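Local atomic coordinates of PppA (PDB entry 6JKV), a protein that binds manganese ions, regulates type VI secretion in Pseudomonas aeruginosa and probably removes phosphate from serine or threonine residues as a PP2C-family phosphatase. Residues R142-R147 with A220-L225; A32-V37 with S240-G245; I154-D157 with V161-L164; A47-P52 with T79-P84. One frame throughout, in Å; residues are numbered along the deposited sequence.

How the contacts relate
All four contacts belong to one PP2C-type fold, in which two antiparallel sheets pack together and helices cover their outer faces. Contacts 1 and 2 have centres 14 Å apart and reach the same sheet, through strands 142-147 and 29-36; their consecutive helices, 222-229 and 234-247, touch each other. Contact 4 joins the other sheet to helix 69-82, and its strand 46-51 meets strand 29-36 of contact 2. Contact 3 is a local loop-to-helix contact, bonded to contact 1 at 142-147. Along the chain, contact 2 closes the longest loop: contact 4 lies inside it, then contact 1, which itself encloses contact 3. N- and C-terminal parts are thus drawn together into one domain.

Contact 1 (R142-R147 with A220-L225); sequences RLYRLR and ADDSEL
Tyr-144, on strand 142-147, meets Asp-222 and Leu-225 of the first turn of helix 222-229 in a helix-on-sheet contact that joins apolar cover on a ring face to a polar link at the phenol oxygen. With CG anti to the carbonyl carbon (chi1 -66°), the ring rises from the strand toward the helix. Leu-225 lays CD1 over one face, 4.0 Å from Tyr-144 CZ, a fitting use of a branched apolar chain on a buried ring. The phenol oxygen has two partners. Arg-142 NH1 donates to Tyr-144 OH at 2.8 Å, with the oxygen in the guanidinium plane, and Tyr-144 OH gives a weak bond of 2.9 Å to Asp-222 OD1. The carboxylate stands almost perpendicular to the ring. The hydroxyl so stands between two opposite charges, Arg-142 NH1 and Asp-222 OD1, 4.4 Å apart and beyond salt-bridge distance; Arg-142 NH2 has its salt bridge with Asp-157. Helix 222-229 belongs to the helical layer outside one sheet of the PP2C sandwich. It starts with a capping box: Asp-221 N donates to Glu-224 OE1 (3.2 Å), and Asp-221 OD1 accepts weakly from Glu-224 N. Leu-151 and Ala-153, on neighbouring strand 150-153, also pack against Tyr-144.

Contact 2 (A32-V37 with S240-G245); sequences ASYSHV and SLVHLG
Val-242 reaches from helix 234-247 to two residues of the edge strand 29-36, Tyr-34 and His-36. Its isopropyl group runs along the CD2-CE2 bond of the tyrosine, meeting the ring obliquely: CG2 and CB each lie 3.6 Å from Tyr-34 CD2, while CG1 is 3.6 Å from Tyr-34 CE2. The same CG1 also touches His-36 CB at 3.7 Å, so one methyl fills the step between two residues that leave the strand on the same side. A third approach is to backbone, with Val-242 CG2 3.8 Å from Tyr-34 O. The contact is purely van der Waals, and a compact beta-branched residue suits it, offering two methyls close to the helix.

With CG1 anti to the backbone N (chi1 169°) and CG2 anti to the carbonyl carbon, CG1 is directed to Tyr-34 CE2 and His-36 CB, and CG2 to Tyr-34 CD2. Further out, Tyr-34 packs on Val-238 and makes a cation-pi interaction with Arg-239, while His-36 lies against Leu-246 and its ND1 is hydrogen-bonded to Gly-38 N. Val-238, Val-242 and Leu-246 are spaced four residues apart and so form a single apolar stripe along the helix.

Helix 234-247 thus packs on the outer face of one sheet of the PP2C sandwich. Behind Tyr-34 and His-36, the backbone is paired with Ala-256 and Ile-254 of strand 254-261. Ser-33 and Ser-35 leave the strand on its other side and touch strand 46-51 of the second sheet, whereas Leu-241 ties the helix to Ala-256 of strand 254-261 and to helix 222-229 beside it.

Contact 3 (I154-D157 with V161-L164); sequences ISRD and VQEL
Gln-162, near the start of helix 160-165, carries the contact on the helix side, packing on Arg-156 and Asp-157 of the loop 154-157. The chains of Gln-162 and Arg-156 cross at about a right angle, with the two CG atoms 3.7 Å apart. At the ends, the flat groups are nearly parallel, the guanidinium and amide planes 9° apart, and Gln-162 NE2 lies over one guanidinium face, 3.7 Å from Arg-156 NE. A bend in the glutamine (chi2 68°) folds its amide back over the arginine. The aliphatic part of Gln-162 also presses on the loop backbone, where its CG is 3.2 Å from Asp-157 O.

Polar linkage between the segments runs through a water. It accepts from Asp-157 N at 2.8 Å and donates to Gln-162 OE1 at 2.6 Å, bridging a gap of 4.0 Å between those two protein atoms. Glutamine suits this position because its amide both accepts and donates: its NE2 bonds to Asp-166 OD1, an oxygen that also forms a salt bridge with Arg-156 NH1. Sharing Asp-166 is consistent with the two nearly parallel groups being held together, and its negative charge should ease the placing of an amide N-H next to a cation.

The loop has further polar partners on its other side. Asp-157 OD2 forms a salt bridge with Arg-142 NH2 of strand 142-147, and its side chain lies about 6 Å from that of the manganese ligand Asp-214. Trp-137 NE1, from strand 132-138, is hydrogen-bonded to Arg-156 O. The loop leaves strand 150-153, at the outer edge of its sheet, and is followed directly by helix 160-165 at the protein surface.

Contact 4 (A47-P52 with T79-P84); sequences ASLDAP and TLRRIP
The Arg-81 guanidinium has Leu-49 CD1 over one face, with that methyl 3.5 Å from Arg-81 NE and 3.8 Å from both CZ and NH2. Its NH1 forms a salt bridge with Asp-78, one turn earlier in helix 69-82, so the charge is answered within the helix while the flat surface lies on a leucine. The bend at chi3 (-79°) swings the group round so that it presents a face to the methyl. Nearer the helix, the arginine's aliphatic part continues the contact, its CG being 3.7 Å from Leu-49 CD1. An arginine fits here: its long chain covers a buried leucine and its polar end stays at the surface.

The other branch of the leucine, CD2, rests on the helix backbone, 3.9 Å from Arg-81 CA and 4.4 Å from Leu-80 C. Leu-49 also packs on Val-77 and Leu-56. Leu-80 points inward beside it, toward Val-58 of the neighbouring strand and Leu-100 of helix 89-114, as suits a wholly apolar residue.

Here the edge strand 46-51 is covered by the C-terminal end of helix 69-82, the helix-on-sheet packing that forms one outer layer of the alpha-beta-beta-alpha sandwich of PP2C phosphatases.

Contact 1 (R142-R147 with A220-L225)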
loop_
_atom_site.group_PDB
_atom_site.type_symbol
_atom_site.label_atom_id
_atom_site.label_comp_id
_atom_site.label_asym_id
_atom_site.label_seq_id
_atom_site.Cartn_x
_atom_site.Cartn_y
_atom_site.Cartn_z
ATOM N N ARG A 142 2.763 3.883 0.386
ATOM C CA ARG A 142 3.479 4.063 1.664
ATOM C C ARG A 142 2.764 3.320 2.791
ATOM O O ARG A 142 1.520 3.114 2.732
ATOM C CB ARG A 142 3.627 5.550 1.985
ATOM C CG ARG A 142 4.592 6.270 1.059
ATOM C CD ARG A 142 4.509 7.767 1.224
ATOM N NE ARG A 142 5.433 8.462 0.340
ATOM C CZ ARG A 142 5.909 9.680 0.555
ATOM N NH1 ARG A 142 5.564 10.350 1.643
ATOM N NH2 ARG A 142 6.738 10.224 -0.317
ATOM N N LEU A 143 3.561 2.907 3.773
ATOM C CA LEU A 143 3.092 2.554 5.127
ATOM C C LEU A 143 3.693 3.543 6.125
ATOM O O LEU A 143 4.933 3.738 6.115
ATOM C CB LEU A 143 3.507 1.131 5.475
ATOM C CG LEU A 143 3.317 0.787 6.946
ATOM C CD1 LEU A 143 1.848 0.517 7.240
ATOM C CD2 LEU A 143 4.189 -0.384 7.341
ATOM N N TYR A 144 2.828 4.128 6.948
ATOM C CA TYR A 144 3.202 4.969 8.104
ATOM C C TYR A 144 2.770 4.283 9.399
ATOM O O TYR A 144 1.789 3.527 9.397
ATOM C CB TYR A 144 2.519 6.332 8.042
ATOM C CG TYR A 144 2.928 7.236 6.909
ATOM C CD1 TYR A 144 2.325 7.132 5.665
ATOM C CD2 TYR A 144 3.867 8.233 7.098
ATOM C CE1 TYR A 144 2.671 7.986 4.631
ATOM C CE2 TYR A 144 4.219 9.095 6.077
ATOM C CZ TYR A 144 3.616 8.973 4.840
ATOM O OH TYR A 144 3.939 9.830 3.825
ATOM N N ARG A 145 3.483 4.570 10.480
ATOM C CA ARG A 145 3.059 4.164 11.838
ATOM C C ARG A 145 2.825 5.415 12.679
ATOM O O ARG A 145 3.702 6.280 12.707
ATOM C CB ARG A 145 4.098 3.254 12.488
ATOM C CG ARG A 145 3.858 3.053 13.979
ATOM C CD ARG A 145 4.794 2.056 14.608
ATOM N NE ARG A 145 6.167 2.521 14.554
ATOM C CZ ARG A 145 7.221 1.794 14.897
ATOM N NH1 ARG A 145 7.059 0.551 15.320
ATOM N NH2 ARG A 145 8.432 2.306 14.777
ATOM N N LEU A 146 1.665 5.492 13.327
ATOM C CA LEU A 146 1.386 6.502 14.368
ATOM C C LEU A 146 1.550 5.838 15.732
ATOM O O LEU A 146 0.819 4.871 16.027
ATOM C CB LEU A 146 -0.029 7.054 14.195
ATOM C CG LEU A 146 -0.396 8.189 15.144
ATOM C CD1 LEU A 146 0.246 9.484 14.682
ATOM C CD2 LEU A 146 -1.901 8.349 15.241
ATOM N N ARG A 147 2.484 6.345 16.528
ATOM C CA ARG A 147 2.737 5.870 17.902
ATOM C C ARG A 147 2.943 7.083 18.809
ATOM O O ARG A 147 3.757 7.948 18.469
ATOM C CB ARG A 147 3.956 4.948 17.918
ATOM C CG ARG A 147 4.387 4.517 19.311
ATOM C CD ARG A 147 5.576 3.580 19.219
ATOM N NE ARG A 147 5.195 2.228 18.841
ATOM C CZ ARG A 147 6.048 1.219 18.655
ATOM N NH1 ARG A 147 7.346 1.408 18.792
ATOM N NH2 ARG A 147 5.600 0.020 18.332
ATOM N N ALA A 220 -1.961 15.767 0.910
ATOM C CA ALA A 220 -1.815 16.101 2.344
ATOM C C ALA A 220 -0.401 15.748 2.802
ATOM O O ALA A 220 0.071 14.631 2.518
ATOM C CB ALA A 220 -2.846 15.371 3.162
ATOM N N ASP A 221 0.258 16.678 3.483
ATOM C CA ASP A 221 1.637 16.455 3.977
ATOM C C ASP A 221 1.549 15.618 5.253
ATOM O O ASP A 221 0.433 15.424 5.768
ATOM C CB ASP A 221 2.400 17.777 4.143
ATOM C CG ASP A 221 1.854 18.672 5.240
ATOM O OD1 ASP A 221 1.786 18.199 6.383
ATOM O OD2 ASP A 221 1.493 19.830 4.948
ATOM N N ASP A 222 2.700 15.165 5.740
ATOM C CA ASP A 222 2.802 14.177 6.840
ATOM C C ASP A 222 2.220 14.718 8.150
ATOM O O ASP A 222 1.719 13.895 8.935
ATOM C CB ASP A 222 4.247 13.736 7.032
ATOM C CG ASP A 222 4.677 12.724 5.986
ATOM O OD1 ASP A 222 3.842 12.384 5.107
ATOM O OD2 ASP A 222 5.838 12.269 6.066
ATOM N N SER A 223 2.287 16.030 8.394
ATOM C CA SER A 223 1.754 16.633 9.641
ATOM C C SER A 223 0.224 16.574 9.624
ATOM O O SER A 223 -0.381 16.324 10.688
ATOM C CB SER A 223 2.269 18.034 9.867
ATOM O OG SER A 223 1.879 18.904 8.821
ATOM N N GLU A 224 -0.384 16.776 8.457
ATOM C CA GLU A 224 -1.856 16.662 8.304
ATOM C C GLU A 224 -2.260 15.192 8.396
ATOM O O GLU A 224 -3.291 14.910 9.006
ATOM C CB GLU A 224 -2.310 17.310 6.999
ATOM C CG GLU A 224 -2.086 18.812 6.986
ATOM C CD GLU A 224 -2.170 19.434 5.611
ATOM O OE1 GLU A 224 -1.874 18.734 4.636
ATOM O OE2 GLU A 224 -2.560 20.615 5.519
ATOM N N LEU A 225 -1.467 14.275 7.839
ATOM C CA LEU A 225 -1.743 12.823 7.988
ATOM C C LEU A 225 -1.740 12.473 9.479
ATOM O O LEU A 225 -2.671 11.783 9.926
ATOM C CB LEU A 225 -0.706 11.994 7.224
ATOM C CG LEU A 225 -0.690 12.147 5.702
ATOM C CD1 LEU A 225 0.362 11.225 5.106
ATOM C CD2 LEU A 225 -2.051 11.873 5.084
#

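Contact 2 (A32-V37 with S240-G245)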
loop_
_atom_site.group_PDB
_atom_site.type_symbol
_atom_site.label_atom_id
_atom_site.label_comp_id
_atom_site.label_asym_id
_atom_site.label_seq_id
_atom_site.Cartn_x
_atom_site.Cartn_y
_atom_site.Cartn_z
ATOM N N ALA A 32 -9.905 -0.525 8.426
ATOM C CA ALA A 32 -10.893 0.019 7.477
ATOM C C ALA A 32 -10.138 0.534 6.256
ATOM O O ALA A 32 -8.976 0.960 6.397
ATOM C CB ALA A 32 -11.719 1.114 8.117
ATOM N N SER A 33 -10.790 0.487 5.102
ATOM C CA SER A 33 -10.228 0.950 3.818
ATOM C C SER A 33 -11.279 1.781 3.095
ATOM O O SER A 33 -12.487 1.493 3.235
ATOM C CB SER A 33 -9.799 -0.195 2.958
ATOM O OG SER A 33 -10.943 -0.833 2.413
ATOM N N TYR A 34 -10.815 2.783 2.362
ATOM C CA TYR A 34 -11.672 3.619 1.495
ATOM C C TYR A 34 -10.825 4.114 0.329
ATOM O O TYR A 34 -9.671 4.510 0.540
ATOM C CB TYR A 34 -12.289 4.774 2.280
ATOM C CG TYR A 34 -13.308 5.572 1.511
ATOM C CD1 TYR A 34 -14.300 4.953 0.769
ATOM C CD2 TYR A 34 -13.292 6.957 1.533
ATOM C CE1 TYR A 34 -15.236 5.688 0.059
ATOM C CE2 TYR A 34 -14.235 7.706 0.845
ATOM C CZ TYR A 34 -15.194 7.069 0.083
ATOM O OH TYR A 34 -16.137 7.783 -0.603
ATOM N N SER A 35 -11.390 4.043 -0.872
ATOM C CA SER A 35 -10.738 4.490 -2.124
ATOM C C SER A 35 -11.688 5.417 -2.870
ATOM O O SER A 35 -12.908 5.281 -2.729
ATOM C CB SER A 35 -10.317 3.318 -2.989
ATOM O OG SER A 35 -9.488 3.753 -4.057
ATOM N N HIS A 36 -11.133 6.348 -3.627
ATOM C CA HIS A 36 -11.914 7.241 -4.511
ATOM C C HIS A 36 -11.136 7.455 -5.801
ATOM O O HIS A 36 -9.893 7.611 -5.743
ATOM C CB HIS A 36 -12.241 8.564 -3.824
ATOM C CG HIS A 36 -13.365 9.312 -4.467
ATOM N ND1 HIS A 36 -13.228 9.957 -5.686
ATOM C CD2 HIS A 36 -14.640 9.528 -4.070
ATOM C CE1 HIS A 36 -14.366 10.538 -6.006
ATOM N NE2 HIS A 36 -15.252 10.285 -5.035
ATOM N N VAL A 37 -11.851 7.460 -6.923
ATOM C CA VAL A 37 -11.238 7.636 -8.266
ATOM C C VAL A 37 -10.482 8.971 -8.292
ATOM O O VAL A 37 -9.484 9.075 -9.025
ATOM C CB VAL A 37 -12.304 7.540 -9.373
ATOM C CG1 VAL A 37 -13.271 8.718 -9.346
ATOM C CG2 VAL A 37 -11.649 7.405 -10.733
ATOM N N SER A 240 -12.040 10.524 6.301
ATOM C CA SER A 240 -11.581 11.923 6.509
ATOM C C SER A 240 -10.321 12.176 5.674
ATOM O O SER A 240 -10.181 13.284 5.114
ATOM C CB SER A 240 -11.354 12.216 7.953
ATOM O OG SER A 240 -12.517 11.919 8.708
ATOM N N LEU A 241 -9.435 11.186 5.571
ATOM C CA LEU A 241 -8.214 11.321 4.738
ATOM C C LEU A 241 -8.615 11.534 3.278
ATOM O O LEU A 241 -8.117 12.497 2.656
ATOM C CB LEU A 241 -7.346 10.073 4.883
ATOM C CG LEU A 241 -6.570 9.954 6.190
ATOM C CD1 LEU A 241 -6.019 8.543 6.339
ATOM C CD2 LEU A 241 -5.453 10.984 6.244
ATOM N N VAL A 242 -9.492 10.671 2.762
ATOM C CA VAL A 242 -9.944 10.736 1.348
ATOM C C VAL A 242 -10.669 12.072 1.138
ATOM O O VAL A 242 -10.398 12.729 0.112
ATOM C CB VAL A 242 -10.806 9.513 0.979
ATOM C CG1 VAL A 242 -11.499 9.681 -0.363
ATOM C CG2 VAL A 242 -9.970 8.239 1.001
ATOM N N HIS A 243 -11.513 12.485 2.090
ATOM C CA HIS A 243 -12.277 13.758 2.002
ATOM C C HIS A 243 -11.301 14.934 1.878
ATOM O O HIS A 243 -11.537 15.803 1.022
ATOM C CB HIS A 243 -13.233 13.935 3.189
ATOM C CG HIS A 243 -13.776 15.322 3.305
ATOM N ND1 HIS A 243 -13.645 16.083 4.460
ATOM C CD2 HIS A 243 -14.418 16.098 2.407
ATOM C CE1 HIS A 243 -14.209 17.259 4.275
ATOM N NE2 HIS A 243 -14.688 17.295 3.020
ATOM N N LEU A 244 -10.261 14.974 2.716
ATOM C CA LEU A 244 -9.244 16.056 2.666
ATOM C C LEU A 244 -8.581 16.058 1.282
ATOM O O LEU A 244 -8.456 17.148 0.682
ATOM C CB LEU A 244 -8.214 15.854 3.779
ATOM C CG LEU A 244 -7.007 16.792 3.745
ATOM C CD1 LEU A 244 -7.423 18.252 3.878
ATOM C CD2 LEU A 244 -6.019 16.428 4.836
ATOM N N GLY A 245 -8.187 14.883 0.788
ATOM C CA GLY A 245 -7.610 14.733 -0.558
ATOM C C GLY A 245 -8.544 15.268 -1.624
ATOM O O GLY A 245 -8.095 16.066 -2.473
#

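Contact 3 (I154-D157 with V161-L164)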
loop_
_atom_site.group_PDB
_atom_site.type_symbol
_atom_site.label_atom_id
_atom_site.label_comp_id
_atom_site.label_asym_id
_atom_site.label_seq_id
_atom_site.Cartn_x
_atom_site.Cartn_y
_atom_site.Cartn_z
ATOM N N ILE A 154 7.471 4.257 7.476
ATOM C CA ILE A 154 8.101 2.912 7.586
ATOM C C ILE A 154 8.670 2.527 6.224
ATOM O O ILE A 154 9.832 2.126 6.156
ATOM C CB ILE A 154 7.094 1.879 8.119
ATOM C CG1 ILE A 154 6.514 2.325 9.466
ATOM C CG2 ILE A 154 7.748 0.512 8.218
ATOM C CD1 ILE A 154 7.559 2.694 10.501
ATOM N N SER A 155 7.870 2.646 5.173
ATOM C CA SER A 155 8.332 2.371 3.798
ATOM C C SER A 155 9.056 3.606 3.262
ATOM O O SER A 155 8.828 4.714 3.778
ATOM C CB SER A 155 7.205 1.959 2.897
ATOM O OG SER A 155 6.307 3.039 2.710
ATOM N N ARG A 156 9.890 3.401 2.251
ATOM C CA ARG A 156 10.615 4.479 1.538
ATOM C C ARG A 156 10.407 4.274 0.039
ATOM O O ARG A 156 10.718 3.181 -0.469
ATOM C CB ARG A 156 12.102 4.471 1.902
ATOM C CG ARG A 156 12.990 5.103 0.841
ATOM C CD ARG A 156 14.403 5.324 1.314
ATOM N NE ARG A 156 14.475 6.441 2.247
ATOM C CZ ARG A 156 15.597 6.933 2.746
ATOM N NH1 ARG A 156 16.763 6.404 2.406
ATOM N NH2 ARG A 156 15.554 7.961 3.578
ATOM N N ASP A 157 9.924 5.309 -0.645
ATOM C CA ASP A 157 9.457 5.212 -2.048
ATOM C C ASP A 157 10.566 4.605 -2.910
ATOM O O ASP A 157 11.729 5.042 -2.795
ATOM C CB ASP A 157 9.031 6.579 -2.578
ATOM C CG ASP A 157 7.742 7.119 -1.968
ATOM O OD1 ASP A 157 7.072 6.368 -1.222
ATOM O OD2 ASP A 157 7.414 8.289 -2.238
ATOM N N VAL A 161 12.893 10.169 -7.788
ATOM C CA VAL A 161 13.000 11.328 -6.861
ATOM C C VAL A 161 13.690 10.854 -5.580
ATOM O O VAL A 161 14.660 11.496 -5.181
ATOM C CB VAL A 161 11.626 11.967 -6.574
ATOM C CG1 VAL A 161 11.722 13.066 -5.523
ATOM C CG2 VAL A 161 11.009 12.515 -7.846
ATOM N N GLN A 162 13.222 9.757 -4.979
ATOM C CA GLN A 162 13.740 9.282 -3.669
ATOM C C GLN A 162 15.235 8.974 -3.792
ATOM O O GLN A 162 15.973 9.270 -2.838
ATOM C CB GLN A 162 12.986 8.050 -3.174
ATOM C CG GLN A 162 13.413 7.611 -1.780
ATOM C CD GLN A 162 12.995 8.608 -0.729
ATOM O OE1 GLN A 162 11.808 8.807 -0.486
ATOM N NE2 GLN A 162 13.964 9.226 -0.075
ATOM N N GLU A 163 15.670 8.412 -4.922
ATOM C CA GLU A 163 17.105 8.101 -5.158
ATOM C C GLU A 163 17.899 9.403 -5.231
ATOM O O GLU A 163 19.008 9.440 -4.669
ATOM C CB GLU A 163 17.301 7.271 -6.423
ATOM C CG GLU A 163 16.557 5.946 -6.390
ATOM C CD GLU A 163 16.750 5.093 -7.632
ATOM O OE1 GLU A 163 17.057 3.899 -7.480
ATOM O OE2 GLU A 163 16.578 5.617 -8.756
ATOM N N LEU A 164 17.353 10.434 -5.880
ATOM C CA LEU A 164 18.014 11.762 -5.939
ATOM C C LEU A 164 18.073 12.353 -4.522
ATOM O O LEU A 164 19.117 12.928 -4.168
ATOM C CB LEU A 164 17.270 12.694 -6.902
ATOM C CG LEU A 164 17.340 12.337 -8.383
ATOM C CD1 LEU A 164 16.351 13.185 -9.167
ATOM C CD2 LEU A 164 18.741 12.511 -8.938
HETATM O O HOH W 1 9.621 7.770 0.590
#

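Contact 4 (A47-P52 with T79-P84)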
loop_
_atom_site.group_PDB
_atom_site.type_symbol
_atom_site.label_atom_id
_atom_site.label_comp_id
_atom_site.label_asym_id
_atom_site.label_seq_id
_atom_site.Cartn_x
_atom_site.Cartn_y
_atom_site.Cartn_z
ATOM N N ALA A 47 -6.211 -0.459 -5.869
ATOM C CA ALA A 47 -6.925 -1.594 -5.244
ATOM C C ALA A 47 -6.444 -1.746 -3.806
ATOM O O ALA A 47 -5.354 -1.241 -3.469
ATOM C CB ALA A 47 -6.698 -2.867 -6.024
ATOM N N SER A 48 -7.244 -2.402 -2.983
ATOM C CA SER A 48 -6.883 -2.660 -1.576
ATOM C C SER A 48 -7.456 -4.003 -1.149
ATOM O O SER A 48 -8.425 -4.463 -1.751
ATOM C CB SER A 48 -7.323 -1.534 -0.674
ATOM O OG SER A 48 -8.733 -1.477 -0.582
ATOM N N LEU A 49 -6.820 -4.602 -0.148
ATOM C CA LEU A 49 -7.319 -5.802 0.548
ATOM C C LEU A 49 -7.308 -5.521 2.052
ATOM O O LEU A 49 -6.227 -5.241 2.617
ATOM C CB LEU A 49 -6.454 -7.015 0.208
ATOM C CG LEU A 49 -6.842 -8.266 0.992
ATOM C CD1 LEU A 49 -8.160 -8.818 0.465
ATOM C CD2 LEU A 49 -5.750 -9.323 0.961
ATOM N N ASP A 50 -8.481 -5.597 2.670
ATOM C CA ASP A 50 -8.657 -5.405 4.125
ATOM C C ASP A 50 -9.028 -6.761 4.731
ATOM O O ASP A 50 -10.225 -7.041 4.855
ATOM C CB ASP A 50 -9.695 -4.312 4.381
ATOM C CG ASP A 50 -9.891 -4.002 5.851
ATOM O OD1 ASP A 50 -8.918 -4.166 6.621
ATOM O OD2 ASP A 50 -11.017 -3.610 6.228
ATOM N N ALA A 51 -8.033 -7.585 5.065
ATOM C CA ALA A 51 -8.252 -8.959 5.569
ATOM C C ALA A 51 -7.650 -9.082 6.965
ATOM O O ALA A 51 -6.680 -9.814 7.172
ATOM C CB ALA A 51 -7.684 -9.984 4.610
ATOM N N PRO A 52 -8.226 -8.403 7.981
ATOM C CA PRO A 52 -7.734 -8.557 9.351
ATOM C C PRO A 52 -7.955 -9.983 9.872
ATOM O O PRO A 52 -7.269 -10.360 10.786
ATOM C CB PRO A 52 -8.556 -7.537 10.152
ATOM C CG PRO A 52 -9.828 -7.370 9.349
ATOM C CD PRO A 52 -9.401 -7.514 7.905
ATOM N N THR A 79 -4.709 -12.636 -5.452
ATOM C CA THR A 79 -3.650 -13.650 -5.218
ATOM C C THR A 79 -3.261 -13.642 -3.734
ATOM O O THR A 79 -3.098 -14.732 -3.145
ATOM C CB THR A 79 -2.430 -13.423 -6.124
ATOM O OG1 THR A 79 -2.851 -13.448 -7.492
ATOM C CG2 THR A 79 -1.351 -14.463 -5.889
ATOM N N LEU A 80 -3.130 -12.455 -3.138
ATOM C CA LEU A 80 -2.696 -12.347 -1.723
ATOM C C LEU A 80 -3.833 -12.808 -0.811
ATOM O O LEU A 80 -3.547 -13.463 0.207
ATOM C CB LEU A 80 -2.251 -10.916 -1.422
ATOM C CG LEU A 80 -0.942 -10.501 -2.097
ATOM C CD1 LEU A 80 -0.434 -9.202 -1.496
ATOM C CD2 LEU A 80 0.124 -11.594 -1.999
ATOM N N ARG A 81 -5.083 -12.536 -1.188
ATOM C CA ARG A 81 -6.247 -12.927 -0.363
ATOM C C ARG A 81 -6.302 -14.456 -0.250
ATOM O O ARG A 81 -6.618 -14.959 0.844
ATOM C CB ARG A 81 -7.550 -12.362 -0.942
ATOM C CG ARG A 81 -8.736 -12.484 0.005
ATOM C CD ARG A 81 -10.072 -12.368 -0.703
ATOM N NE ARG A 81 -10.434 -10.988 -1.010
ATOM C CZ ARG A 81 -10.319 -10.413 -2.212
ATOM N NH1 ARG A 81 -9.853 -11.091 -3.257
ATOM N NH2 ARG A 81 -10.698 -9.156 -2.375
ATOM N N ARG A 82 -5.979 -15.179 -1.324
ATOM C CA ARG A 82 -6.186 -16.646 -1.359
ATOM C C ARG A 82 -5.090 -17.361 -0.561
ATOM O O ARG A 82 -5.257 -18.561 -0.282
ATOM C CB ARG A 82 -6.278 -17.154 -2.799
ATOM C CG ARG A 82 -4.993 -17.717 -3.385
ATOM C CD ARG A 82 -5.323 -18.588 -4.589
ATOM N NE ARG A 82 -6.436 -18.020 -5.341
ATOM C CZ ARG A 82 -6.337 -16.992 -6.185
ATOM N NH1 ARG A 82 -5.163 -16.428 -6.423
ATOM N NH2 ARG A 82 -7.413 -16.536 -6.806
ATOM N N ILE A 83 -4.000 -16.684 -0.213
ATOM C CA ILE A 83 -2.882 -17.330 0.531
ATOM C C ILE A 83 -3.365 -17.721 1.925
ATOM O O ILE A 83 -3.892 -16.892 2.658
ATOM C CB ILE A 83 -1.650 -16.420 0.591
ATOM C CG1 ILE A 83 -1.023 -16.278 -0.798
ATOM C CG2 ILE A 83 -0.658 -16.933 1.631
ATOM C CD1 ILE A 83 0.083 -15.264 -0.857
ATOM N N PRO A 84 -3.219 -19.000 2.338
ATOM C CA PRO A 84 -3.676 -19.429 3.659
ATOM C C PRO A 84 -2.897 -18.772 4.805
ATOM O O PRO A 84 -1.685 -18.635 4.724
ATOM C CB PRO A 84 -3.462 -20.948 3.665
ATOM C CG PRO A 84 -2.437 -21.187 2.590
ATOM C CD PRO A 84 -2.683 -20.116 1.549
#